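Local coordinates for probable glycosidase crf1 (Neosartorya fumigata, PDB 6IBU), which cleaves chitin and transfers it to 1,6-beta-glucan or to other chitin chains, cross-linking the polysaccharides of the fungal cell wall, at residues A[33-38]-A[62-67]; A[101-106]-A[133-138]. All coordinates share one frame; numbering follows the deposited sequence.

Interaction 1 (A[33-38]-A[62-67]); sequences DQWEVT and IDTDFY
Glu36 and Asp63 face each other as an antiparallel hydrogen-bonded pair and exchange both backbone bonds: Glu36 N reaches Asp63 O at 2.8 Å, and Asp63 N reaches Glu36 O at 3.0 Å. A third bond, from Asp65 N to Gln34 O, is nearly straight at its hydrogen (177°), although the donor sits tilted from the carbonyl plane. The carbonyl oxygen of Asp63 takes up a second, weaker contact from the CA-H of Trp35.

On one face of the pair the acidic side chains of Glu36 and Asp63 approach without touching, OE1 and OD2 being 4.3 Å apart. A water donates to Glu36 OE1 at 2.6 Å and more weakly to Asp63 OD2, which should soften the repulsion. The other carboxylate oxygen, Asp63 OD1, forms a salt bridge with the chitin-binding Arg182.

The Trp35 indole is clamped between two methyl groups. Thr64 CG2 lies over one face, 3.5 Å from the centroid of the six-membered ring, and Ile62 CD1 over the opposite face at 3.8 Å, while Trp35 NE1 is satisfied by the hydroxyl of Tyr22. With OG1 set between backbone N and carbonyl carbon (chi1 55°), Thr64 turns its methyl to the indole and donates from the hydroxyl to Phe66 O at 2.8 Å; the same OG1 accepts from Leu181 N.

Strand 35-39 is thus paired as an outermost strand of the seven-stranded antiparallel sheet that also carries the probable catalytic glutamates, a sheet belonging to the beta-sandwich (jelly-roll) fold of family 16 glycoside hydrolases.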
loop_
_atom_site.group_PDB
_atom_site.type_symbol
_atom_site.label_atom_id
_atom_site.label_comp_id
_atom_site.label_asym_id
_atom_site.label_seq_id
_atom_site.Cartn_x
_atom_site.Cartn_y
_atom_site.Cartn_z
ATOM N N ASP A 33 16.764 6.118 0.619
ATOM C CA ASP A 33 17.409 6.534 -0.649
ATOM C C ASP A 33 16.432 6.540 -1.826
ATOM O O ASP A 33 16.377 7.554 -2.512
ATOM C CB ASP A 33 18.598 5.631 -0.956
ATOM C CG ASP A 33 19.843 6.088 -0.214
ATOM O OD1 ASP A 33 19.795 7.191 0.408
ATOM O OD2 ASP A 33 20.851 5.346 -0.256
ATOM N N GLN A 34 15.712 5.451 -2.069
ATOM C CA GLN A 34 14.880 5.314 -3.295
ATOM C C GLN A 34 13.419 5.592 -2.940
ATOM O O GLN A 34 12.542 5.052 -3.618
ATOM C CB GLN A 34 15.165 3.952 -3.918
ATOM C CG GLN A 34 16.635 3.820 -4.296
ATOM C CD GLN A 34 16.987 2.550 -5.031
ATOM O OE1 GLN A 34 17.807 1.749 -4.565
ATOM N NE2 GLN A 34 16.382 2.360 -6.199
ATOM N N TRP A 35 13.191 6.382 -1.883
ATOM C CA TRP A 35 11.843 6.758 -1.380
ATOM C C TRP A 35 11.693 8.280 -1.351
ATOM O O TRP A 35 12.708 8.979 -1.193
ATOM C CB TRP A 35 11.611 6.184 0.017
ATOM C CG TRP A 35 11.607 4.692 0.113
ATOM C CD1 TRP A 35 12.687 3.863 0.146
ATOM C CD2 TRP A 35 10.452 3.847 0.261
ATOM N NE1 TRP A 35 12.283 2.565 0.286
ATOM C CE2 TRP A 35 10.919 2.522 0.351
ATOM C CE3 TRP A 35 9.075 4.074 0.301
ATOM C CZ2 TRP A 35 10.064 1.434 0.467
ATOM C CZ3 TRP A 35 8.225 3.004 0.436
ATOM C CH2 TRP A 35 8.717 1.702 0.512
ATOM N N GLU A 36 10.467 8.760 -1.500
ATOM C CA GLU A 36 10.089 10.193 -1.387
ATOM C C GLU A 36 9.226 10.292 -0.125
ATOM O O GLU A 36 8.317 9.445 -0.007
ATOM C CB GLU A 36 9.430 10.610 -2.711
ATOM C CG GLU A 36 8.427 11.759 -2.640
ATOM C CD GLU A 36 7.508 11.904 -3.865
ATOM O OE1 GLU A 36 7.381 10.915 -4.645
ATOM O OE2 GLU A 36 6.908 13.009 -4.064
ATOM N N VAL A 37 9.591 11.173 0.811
ATOM C CA VAL A 37 8.750 11.474 1.989
ATOM C C VAL A 37 7.765 12.479 1.496
ATOM O O VAL A 37 7.968 13.671 1.290
ATOM C CB VAL A 37 9.430 12.018 3.231
ATOM C CG1 VAL A 37 8.383 12.290 4.313
ATOM C CG2 VAL A 37 10.515 11.080 3.723
ATOM N N THR A 38 6.683 11.902 1.250
ATOM C CA THR A 38 5.814 12.609 0.353
ATOM C C THR A 38 4.764 13.365 1.164
ATOM O O THR A 38 4.088 14.158 0.591
ATOM C CB THR A 38 5.353 11.541 -0.594
ATOM O OG1 THR A 38 4.462 12.139 -1.524
ATOM C CG2 THR A 38 4.680 10.428 0.168
ATOM N N ILE A 62 5.576 7.511 2.895
ATOM C CA ILE A 62 6.729 7.344 1.978
ATOM C C ILE A 62 6.243 6.568 0.757
ATOM O O ILE A 62 5.418 5.662 0.921
ATOM C CB ILE A 62 7.926 6.673 2.678
ATOM C CG1 ILE A 62 7.612 5.267 3.186
ATOM C CG2 ILE A 62 8.456 7.558 3.801
ATOM C CD1 ILE A 62 8.858 4.517 3.620
ATOM N N ASP A 63 6.684 6.988 -0.428
ATOM C CA ASP A 63 6.467 6.304 -1.725
ATOM C C ASP A 63 7.825 5.869 -2.277
ATOM O O ASP A 63 8.789 6.649 -2.149
ATOM C CB ASP A 63 5.886 7.253 -2.765
ATOM C CG ASP A 63 4.446 7.636 -2.543
ATOM O OD1 ASP A 63 3.777 6.929 -1.777
ATOM O OD2 ASP A 63 4.009 8.626 -3.167
ATOM N N THR A 64 7.896 4.702 -2.908
ATOM C CA THR A 64 9.069 4.298 -3.716
ATOM C C THR A 64 9.168 5.263 -4.898
ATOM O O THR A 64 8.138 5.653 -5.447
ATOM C CB THR A 64 8.996 2.832 -4.158
ATOM O OG1 THR A 64 7.777 2.573 -4.853
ATOM C CG2 THR A 64 9.128 1.875 -2.999
ATOM N N ASP A 65 10.380 5.671 -5.234
ATOM C CA ASP A 65 10.671 6.482 -6.446
ATOM C C ASP A 65 10.296 5.657 -7.680
ATOM O O ASP A 65 9.769 6.232 -8.625
ATOM C CB ASP A 65 12.149 6.867 -6.528
ATOM C CG ASP A 65 12.593 7.926 -5.543
ATOM O OD1 ASP A 65 11.720 8.618 -4.953
ATOM O OD2 ASP A 65 13.817 8.037 -5.359
ATOM N N PHE A 66 10.492 4.346 -7.615
ATOM C CA PHE A 66 10.318 3.394 -8.734
ATOM C C PHE A 66 8.944 2.731 -8.670
ATOM O O PHE A 66 8.285 2.730 -7.611
ATOM C CB PHE A 66 11.392 2.308 -8.672
ATOM C CG PHE A 66 11.489 1.654 -7.318
ATOM C CD1 PHE A 66 10.668 0.593 -6.979
ATOM C CD2 PHE A 66 12.384 2.121 -6.367
ATOM C CE1 PHE A 66 10.773 -0.024 -5.745
ATOM C CE2 PHE A 66 12.476 1.515 -5.121
ATOM C CZ PHE A 66 11.680 0.436 -4.816
ATOM N N TYR A 67 8.548 2.174 -9.816
ATOM C CA TYR A 67 7.385 1.280 -10.007
ATOM C C TYR A 67 7.939 -0.098 -10.342
ATOM O O TYR A 67 9.008 -0.160 -10.923
ATOM C CB TYR A 67 6.490 1.736 -11.157
ATOM C CG TYR A 67 5.777 3.034 -10.913
ATOM C CD1 TYR A 67 6.479 4.229 -10.867
ATOM C CD2 TYR A 67 4.398 3.084 -10.780
ATOM C CE1 TYR A 67 5.834 5.437 -10.659
ATOM C CE2 TYR A 67 3.744 4.290 -10.567
ATOM C CZ TYR A 67 4.464 5.467 -10.510
ATOM O OH TYR A 67 3.821 6.646 -10.305
HETATM O O HOH W 1 4.864 10.937 -5.473
#

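Interaction 2 (A[101-106]-A[133-138]); sequences WEVLGG and ATPQET
In this family 16 glycoside hydrolase domain, one piece of a longer protein, the end of strand 98-105 meets the loop joining two further strands, through Val103, Leu104 and Gly105 on one side and Pro135 and Gln136 on the other. Val103 points its side chain at the loop. Its CG1, placed anti to the backbone N (chi1 179°), reaches Pro135 CG at 3.8 Å and Pro135 CB at nearly the same range, and the two side chains meet at a slant. The same methyl approaches the Gln136 amide from above its plane, offset past the nitrogen end and 3.6 Å from NE2. Beyond the pair, Val111 and Tyr142 touch Val103, and Tyr142 also touches Pro135, so the apolar patch spans several strands.

Immediately before Val103 on the strand comes Glu102, a chitin-binding residue and, by similarity, the proton donor. In the beta-sandwich of this family strand 98-105 belongs to the sheet lining the substrate cleft, while strand 140-146, which follows the loop, lies in the second sheet; the contact lies where the loop passes from the seven-stranded sheet to the other one.

Polar contact is made by the Gln136 amide. A bend at chi2 (79°) folds the chain and brings NE2 to Leu104 O at 2.8 Å, a weak bond because the N-H points well off line (124° at the hydrogen). Its stronger partner is Asp107 O, just past the strand, so one nitrogen spans two backbone carbonyls on either side of Gly105 and Gly106. Gly105 O is also near, 3.3 Å from Gln136 NE2, but at an angle too poor for a hydrogen bond. Within the loop, Glu137 N bonds to Thr134 O at 2.9 Å.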
loop_
_atom_site.group_PDB
_atom_site.type_symbol
_atom_site.label_atom_id
_atom_site.label_comp_id
_atom_site.label_asym_id
_atom_site.label_seq_id
_atom_site.Cartn_x
_atom_site.Cartn_y
_atom_site.Cartn_z
ATOM N N TRP A 101 -3.182 -3.214 2.207
ATOM C CA TRP A 101 -3.460 -3.635 3.596
ATOM C C TRP A 101 -3.900 -2.392 4.366
ATOM O O TRP A 101 -3.316 -1.335 4.134
ATOM C CB TRP A 101 -2.203 -4.238 4.227
ATOM C CG TRP A 101 -1.571 -5.429 3.577
ATOM C CD1 TRP A 101 -0.503 -5.444 2.735
ATOM C CD2 TRP A 101 -1.870 -6.809 3.849
ATOM N NE1 TRP A 101 -0.151 -6.724 2.415
ATOM C CE2 TRP A 101 -0.964 -7.591 3.098
ATOM C CE3 TRP A 101 -2.834 -7.457 4.620
ATOM C CZ2 TRP A 101 -0.995 -8.989 3.119
ATOM C CZ3 TRP A 101 -2.865 -8.832 4.644
ATOM C CH2 TRP A 101 -1.947 -9.585 3.913
ATOM N N GLU A 102 -4.920 -2.492 5.213
ATOM C CA GLU A 102 -5.280 -1.404 6.158
ATOM C C GLU A 102 -5.384 -2.005 7.555
ATOM O O GLU A 102 -6.155 -2.927 7.726
ATOM C CB GLU A 102 -6.603 -0.743 5.782
ATOM C CG GLU A 102 -6.675 -0.259 4.344
ATOM C CD GLU A 102 -5.745 0.903 4.036
ATOM O OE1 GLU A 102 -5.594 1.794 4.881
ATOM O OE2 GLU A 102 -5.143 0.899 2.959
ATOM N N VAL A 103 -4.634 -1.503 8.526
ATOM C CA VAL A 103 -4.894 -1.824 9.953
ATOM C C VAL A 103 -5.602 -0.625 10.599
ATOM O O VAL A 103 -5.281 0.517 10.280
ATOM C CB VAL A 103 -3.602 -2.217 10.696
ATOM C CG1 VAL A 103 -3.876 -2.506 12.154
ATOM C CG2 VAL A 103 -2.932 -3.417 10.053
ATOM N N LEU A 104 -6.564 -0.896 11.475
ATOM C CA LEU A 104 -7.269 0.150 12.256
ATOM C C LEU A 104 -6.764 0.036 13.686
ATOM O O LEU A 104 -6.684 -1.103 14.176
ATOM C CB LEU A 104 -8.771 -0.081 12.147
ATOM C CG LEU A 104 -9.290 -0.127 10.710
ATOM C CD1 LEU A 104 -10.762 -0.456 10.714
ATOM C CD2 LEU A 104 -9.036 1.186 9.962
ATOM N N GLY A 105 -6.392 1.160 14.302
ATOM C CA GLY A 105 -5.793 1.170 15.652
ATOM C C GLY A 105 -6.633 0.462 16.696
ATOM O O GLY A 105 -6.069 -0.239 17.507
ATOM N N GLY A 106 -7.951 0.604 16.682
ATOM C CA GLY A 106 -8.798 0.047 17.756
ATOM C C GLY A 106 -9.252 -1.364 17.458
ATOM O O GLY A 106 -9.882 -1.989 18.343
ATOM N N ALA A 133 -3.028 -11.452 14.861
ATOM C CA ALA A 133 -2.830 -11.330 16.319
ATOM C C ALA A 133 -2.236 -9.953 16.585
ATOM O O ALA A 133 -1.173 -9.663 16.053
ATOM C CB ALA A 133 -1.946 -12.438 16.826
ATOM N N THR A 134 -2.962 -9.125 17.324
ATOM C CA THR A 134 -2.493 -7.825 17.855
ATOM C C THR A 134 -1.555 -7.132 16.866
ATOM O O THR A 134 -0.394 -6.904 17.195
ATOM C CB THR A 134 -1.845 -8.014 19.238
ATOM O OG1 THR A 134 -0.684 -8.848 19.115
ATOM C CG2 THR A 134 -2.804 -8.586 20.264
ATOM N N PRO A 135 -2.044 -6.680 15.689
ATOM C CA PRO A 135 -1.186 -6.013 14.714
ATOM C C PRO A 135 -0.571 -4.699 15.216
ATOM O O PRO A 135 0.455 -4.350 14.720
ATOM C CB PRO A 135 -2.096 -5.760 13.510
ATOM C CG PRO A 135 -3.494 -5.835 14.045
ATOM C CD PRO A 135 -3.441 -6.773 15.238
ATOM N N GLN A 136 -1.145 -4.060 16.231
ATOM C CA GLN A 136 -0.606 -2.816 16.846
ATOM C C GLN A 136 0.483 -3.163 17.873
ATOM O O GLN A 136 1.180 -2.272 18.265
ATOM C CB GLN A 136 -1.707 -2.034 17.564
ATOM C CG GLN A 136 -2.931 -1.760 16.717
ATOM C CD GLN A 136 -3.912 -2.897 16.538
ATOM O OE1 GLN A 136 -3.800 -3.949 17.156
ATOM N NE2 GLN A 136 -4.872 -2.690 15.647
ATOM N N GLU A 137 0.630 -4.402 18.313
ATOM C CA GLU A 137 1.510 -4.674 19.471
ATOM C C GLU A 137 2.690 -5.524 19.054
ATOM O O GLU A 137 3.646 -5.653 19.797
ATOM C CB GLU A 137 0.701 -5.300 20.606
ATOM C CG GLU A 137 0.819 -4.531 21.926
ATOM C CD GLU A 137 -0.433 -3.863 22.507
ATOM O OE1 GLU A 137 -1.526 -3.956 21.880
ATOM O OE2 GLU A 137 -0.318 -3.257 23.616
ATOM N N THR A 138 2.676 -5.997 17.846
ATOM C CA THR A 138 3.761 -6.898 17.429
ATOM C C THR A 138 4.018 -6.682 15.945
ATOM O O THR A 138 3.106 -6.251 15.314
ATOM C CB THR A 138 3.310 -8.334 17.614
ATOM O OG1 THR A 138 4.408 -9.207 17.371
ATOM C CG2 THR A 138 2.212 -8.665 16.642
#

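Both contacts reach the same seven-stranded antiparallel sheet, whose strand order places 35-39 and 61-64 at one border and 98-105 three strands farther in from 61-64. Their centres are about 24 Å apart and their nearest atoms about 12 Å, with no direct touch. Each meets the chitin site differently. In interaction 1 the side chain of Asp63 lies about 3 Å from that of the chitin-binding Arg182 and about 10 Å from that of Glu98, the nucleophile by similarity. Segment 101-106 of interaction 2 carries Glu102, although its side chain does not touch the loop, and the Leu104 side chain lies about 7 Å from that of Trp186 and 8 Å from that of Thr197, both chitin-binding.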